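Local coordinates for KaiC-like domain-containing protein (Pyrococcus horikoshii, PDB 2EKD) that is of unknown function but has a KaiC-like domain and belongs to a Pyrococcus family within the P-loop NTPase clan, at residues F12-T17 with G145-I150; D46-T51 with N116-L121. One frame throughout, in Å; residues are numbered along the deposited sequence.

Contact 1: F12-T17 with G145-I150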
# COMPACT_ATOMS: atom_id res chain seq x y z
N PHE F 12 33.06 -1.30 -20.49
CA PHE F 12 33.34 -0.66 -19.22
C PHE F 12 34.81 -0.27 -19.08
O PHE F 12 35.69 -0.80 -19.75
CB PHE F 12 32.94 -1.63 -18.10
CG PHE F 12 31.62 -2.27 -18.42
CD1 PHE F 12 30.44 -1.55 -18.23
CD2 PHE F 12 31.57 -3.58 -18.88
CE1 PHE F 12 29.22 -2.15 -18.52
CE2 PHE F 12 30.34 -4.16 -19.17
CZ PHE F 12 29.16 -3.45 -18.99
N ARG F 13 35.10 0.66 -18.18
CA ARG F 13 36.48 1.07 -17.95
C ARG F 13 36.85 0.81 -16.49
O ARG F 13 35.98 0.77 -15.61
CB ARG F 13 36.68 2.54 -18.30
CG ARG F 13 35.88 3.51 -17.48
CD ARG F 13 36.02 4.91 -18.06
NE ARG F 13 37.42 5.29 -18.21
CZ ARG F 13 37.83 6.41 -18.79
NH1 ARG F 13 36.95 7.27 -19.28
NH2 ARG F 13 39.13 6.67 -18.89
N VAL F 14 38.15 0.62 -16.24
CA VAL F 14 38.63 0.35 -14.90
C VAL F 14 38.12 1.36 -13.90
O VAL F 14 38.02 2.56 -14.19
CB VAL F 14 40.17 0.32 -14.84
CG1 VAL F 14 40.69 -0.83 -15.66
CG2 VAL F 14 40.74 1.64 -15.35
N GLY F 15 37.78 0.87 -12.71
CA GLY F 15 37.28 1.74 -11.66
C GLY F 15 35.77 1.80 -11.62
O GLY F 15 35.20 2.33 -10.66
N GLU F 16 35.11 1.29 -12.66
CA GLU F 16 33.65 1.32 -12.69
C GLU F 16 33.00 0.31 -11.76
O GLU F 16 33.56 -0.74 -11.44
CB GLU F 16 33.10 1.05 -14.09
CG GLU F 16 33.09 2.24 -15.03
CD GLU F 16 32.08 2.09 -16.16
OE1 GLU F 16 30.86 2.10 -15.88
OE2 GLU F 16 32.50 1.94 -17.33
N THR F 17 31.80 0.66 -11.31
CA THR F 17 31.00 -0.23 -10.50
C THR F 17 29.75 -0.42 -11.35
O THR F 17 29.02 0.54 -11.62
CB THR F 17 30.63 0.37 -9.14
OG1 THR F 17 31.82 0.49 -8.35
CG2 THR F 17 29.65 -0.54 -8.41
N GLY F 145 35.48 3.75 -8.41
CA GLY F 145 36.65 4.51 -8.82
C GLY F 145 38.01 3.87 -8.61
O GLY F 145 39.00 4.38 -9.13
N ARG F 146 38.11 2.78 -7.84
CA ARG F 146 39.42 2.17 -7.67
C ARG F 146 39.73 1.37 -8.92
O ARG F 146 39.04 0.40 -9.26
CB ARG F 146 39.51 1.30 -6.40
CG ARG F 146 38.63 0.08 -6.34
CD ARG F 146 38.85 -0.68 -5.01
NE ARG F 146 40.08 -1.48 -4.98
CZ ARG F 146 41.18 -1.17 -4.30
NH1 ARG F 146 41.23 -0.05 -3.58
NH2 ARG F 146 42.23 -1.98 -4.32
N GLU F 147 40.76 1.82 -9.61
CA GLU F 147 41.19 1.25 -10.88
C GLU F 147 41.75 -0.16 -10.85
O GLU F 147 42.02 -0.73 -11.91
CB GLU F 147 42.19 2.20 -11.53
CG GLU F 147 41.60 3.59 -11.74
CD GLU F 147 42.58 4.57 -12.36
OE1 GLU F 147 43.60 4.88 -11.72
OE2 GLU F 147 42.32 5.02 -13.50
N GLU F 148 41.91 -0.75 -9.67
CA GLU F 148 42.43 -2.11 -9.64
C GLU F 148 41.40 -3.11 -10.17
O GLU F 148 41.74 -4.26 -10.44
CB GLU F 148 42.84 -2.52 -8.22
CG GLU F 148 42.30 -1.64 -7.12
CD GLU F 148 43.03 -0.31 -7.03
OE1 GLU F 148 44.26 -0.33 -6.85
OE2 GLU F 148 42.37 0.75 -7.12
N ARG F 149 40.15 -2.68 -10.33
CA ARG F 149 39.13 -3.59 -10.83
C ARG F 149 37.91 -2.94 -11.47
O ARG F 149 37.77 -1.72 -11.48
CB ARG F 149 38.64 -4.49 -9.68
CG ARG F 149 37.43 -3.93 -8.91
CD ARG F 149 37.76 -2.66 -8.13
NE ARG F 149 36.57 -2.09 -7.52
CZ ARG F 149 35.70 -1.30 -8.15
NH1 ARG F 149 35.90 -0.95 -9.41
NH2 ARG F 149 34.59 -0.90 -7.53
N ILE F 150 37.06 -3.80 -12.01
CA ILE F 150 35.78 -3.42 -12.60
C ILE F 150 34.85 -4.37 -11.85
O ILE F 150 34.94 -5.58 -12.04
CB ILE F 150 35.67 -3.73 -14.11
CG1 ILE F 150 36.66 -2.89 -14.91
CG2 ILE F 150 34.25 -3.42 -14.60
CD1 ILE F 150 36.41 -2.94 -16.41
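Gly15 joins the two segments through its backbone. Its N gives a hydrogen bond to Arg149 O at 2.9 Å, and its O takes one from Gly145 N at 2.7 Å. Gly15 CA also sends a C-H toward Arg146 O (3.3 Å). Gly15 and Gly145 both have positive phi angles that favour glycine. Two turns meet at this contact, type II from Arg13 to Glu16 and type I from Arg146 to Arg149.

Ile150 packs beside the first turn. Its CB places CG1 beside the backbone N (chi1 -66°), and Ile150 CG1 lies 3.8 Å from Val14 CA. CG2, on the other branch, reaches Phe12 CB. CD1 ends the chain against the carbonyl group of Arg13 and is also near Phe12 CB. Val14 crosses Glu147 obliquely, with Val14 CG2 4.1 Å from Glu147 CB.

Arg149 bends at chi2 (-66°), which turns its guanidinium back to the first segment. Arg149 NH1 makes a weak hydrogen bond to Glu16 O (3.1 Å). Thr17 OG1 lies at the guanidinium edge, 3.2 Å from Arg149 NH2. The Glu16 side chain itself turns away. Its OE2 accepts from Arg13 N, while OE1 is held by Ser177 and Thr176.

The contact lies at the start of two neighbouring parallel strands, 17-22 and 149-156. Segment 12-17 links helix 5-9 to the first of them. The Phe12 ring meets Phe8 and Phe152 edge-to-face. Arg13 and Glu16 also pack on Ala62 and Val61 of a second subunit.

Contact 2: D46-T51 with N116-L121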
# COMPACT_ATOMS: atom_id res chain seq x y z
N ASP F 46 33.44 -11.83 -5.04
CA ASP F 46 33.11 -11.49 -3.67
C ASP F 46 31.81 -12.26 -3.43
O ASP F 46 30.75 -11.91 -3.96
CB ASP F 46 32.90 -9.99 -3.50
CG ASP F 46 34.20 -9.21 -3.61
OD1 ASP F 46 35.24 -9.72 -3.14
OD2 ASP F 46 34.19 -8.08 -4.15
N ASP F 47 31.91 -13.33 -2.65
CA ASP F 47 30.78 -14.20 -2.37
C ASP F 47 30.07 -13.87 -1.05
O ASP F 47 30.55 -14.19 0.04
CB ASP F 47 31.28 -15.64 -2.38
CG ASP F 47 30.20 -16.64 -2.07
OD1 ASP F 47 29.00 -16.29 -2.13
OD2 ASP F 47 30.55 -17.80 -1.77
N ILE F 48 28.93 -13.21 -1.17
CA ILE F 48 28.15 -12.83 0.00
C ILE F 48 27.11 -13.90 0.33
O ILE F 48 26.30 -14.28 -0.52
CB ILE F 48 27.42 -11.49 -0.20
CG1 ILE F 48 28.43 -10.39 -0.55
CG2 ILE F 48 26.66 -11.12 1.06
CD1 ILE F 48 27.79 -9.09 -1.05
N LEU F 49 27.16 -14.38 1.57
CA LEU F 49 26.22 -15.38 2.06
C LEU F 49 25.99 -16.59 1.16
O LEU F 49 24.85 -16.94 0.86
CB LEU F 49 24.89 -14.70 2.40
CG LEU F 49 25.01 -13.76 3.61
CD1 LEU F 49 23.78 -12.85 3.72
CD2 LEU F 49 25.19 -14.61 4.87
N ASP F 50 27.08 -17.22 0.74
CA ASP F 50 27.03 -18.41 -0.11
C ASP F 50 26.25 -18.30 -1.42
O ASP F 50 25.75 -19.31 -1.93
CB ASP F 50 26.49 -19.61 0.68
CG ASP F 50 27.36 -19.96 1.87
OD1 ASP F 50 28.60 -19.84 1.77
OD2 ASP F 50 26.80 -20.38 2.91
N THR F 51 26.15 -17.10 -1.98
CA THR F 51 25.43 -16.94 -3.23
C THR F 51 26.20 -17.58 -4.39
O THR F 51 25.60 -18.07 -5.35
CB THR F 51 25.18 -15.44 -3.53
OG1 THR F 51 24.46 -14.86 -2.43
CG2 THR F 51 24.37 -15.27 -4.81
N ASN F 116 35.75 -8.15 -11.16
CA ASN F 116 35.25 -8.43 -9.82
C ASN F 116 33.74 -8.63 -9.67
O ASN F 116 33.01 -7.69 -9.40
CB ASN F 116 35.72 -7.29 -8.90
CG ASN F 116 35.37 -7.50 -7.44
OD1 ASN F 116 35.35 -6.55 -6.66
ND2 ASN F 116 35.10 -8.75 -7.06
N PRO F 117 33.26 -9.87 -9.87
CA PRO F 117 31.82 -10.10 -9.73
C PRO F 117 31.47 -10.18 -8.25
O PRO F 117 32.09 -10.94 -7.51
CB PRO F 117 31.61 -11.45 -10.43
CG PRO F 117 32.77 -11.52 -11.41
CD PRO F 117 33.90 -10.99 -10.57
N VAL F 118 30.49 -9.39 -7.83
CA VAL F 118 30.04 -9.38 -6.44
C VAL F 118 28.64 -9.99 -6.44
O VAL F 118 27.73 -9.45 -7.08
CB VAL F 118 29.98 -7.95 -5.87
CG1 VAL F 118 29.51 -7.98 -4.42
CG2 VAL F 118 31.35 -7.29 -5.97
N LEU F 119 28.47 -11.09 -5.72
CA LEU F 119 27.19 -11.78 -5.69
C LEU F 119 26.50 -11.78 -4.32
O LEU F 119 27.15 -11.86 -3.27
CB LEU F 119 27.38 -13.23 -6.14
CG LEU F 119 28.25 -13.50 -7.39
CD1 LEU F 119 28.39 -15.01 -7.59
CD2 LEU F 119 27.63 -12.85 -8.61
N GLY F 120 25.17 -11.67 -4.35
CA GLY F 120 24.38 -11.70 -3.14
C GLY F 120 24.10 -10.43 -2.36
O GLY F 120 23.62 -10.51 -1.23
N LEU F 121 24.38 -9.26 -2.93
CA LEU F 121 24.15 -8.00 -2.21
C LEU F 121 22.70 -7.80 -1.73
O LEU F 121 22.47 -7.27 -0.63
CB LEU F 121 24.54 -6.80 -3.06
CG LEU F 121 24.63 -5.49 -2.26
CD1 LEU F 121 25.89 -5.54 -1.41
CD2 LEU F 121 24.66 -4.28 -3.18
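Asp46 and Asp47 pair with Val118 and Leu119 as parallel strands, their axes 5.0 Å apart. Three backbone hydrogen bonds join them. Asp46 N donates to Pro117 O (3.0 Å), Leu119 N to Asp46 O (3.0 Å) and Ile48 N to Leu119 O (3.1 Å). The second is the straightest, with an N-H...O angle of 170°.

The polar side-chain contact is between Asp46 and Asn116. Asn116 ND2 gives a weak hydrogen bond to Asp46 OD2 at 3.1 Å. The carboxylate and amide planes stand almost perpendicular, 87° apart. Asn116 CG is anti to the backbone N (chi1 -175°), which carries the amide toward the aspartate. ND2 also bonds to Val44 O, the stronger of its two partners; together they probably set the turn of the amide.

A second polar group closes the turn after strand 44-48. Ile48 O accepts from Thr51 N and from Thr51 OG1, the latter at 2.7 Å. Thr51 OG1 has a further partner in Lys123 NZ and sits 3.2 Å from Gly120 CA. Gly120 has a positive phi, a backbone suited to glycine.

Apolar packing follows from Ile48. Ile48 CD1 touches Val118 CG1 (3.9 Å) and Leu121 CD1. Thr51 CG2 rests on Leu119 CB, the two side chains lying aslant.

These strands are central in the sheet, with strand 73-77 beyond 44-48 and strand 149-156 beyond 114-119. Helix 51-61 follows the first segment. Leu121 packs on Tyr153 and on helix 130-141, and Ile48 touches Leu124 of helix 121-127.

How the contacts relate
Contacts 1 and 2 have centres about 17 Å apart and lie on one mixed sheet. Along the chain the order is 12-17, 46-51, 116-121, 145-150, so contact 2 is nested inside the loop that contact 1 closes. The strands they use run in the order 44-48, 114-119, 149-156, 17-22, all parallel. The two contacts meet directly: Asn116 N and Ile150 O are 2.8 Å apart, a probable hydrogen bond. Arg149 packs against Asn116. Contact 2 is buried near the chain centre, whereas contact 1 is only partly buried. A parallel sheet with helices between its strands is consistent with the P-loop NTPase clan.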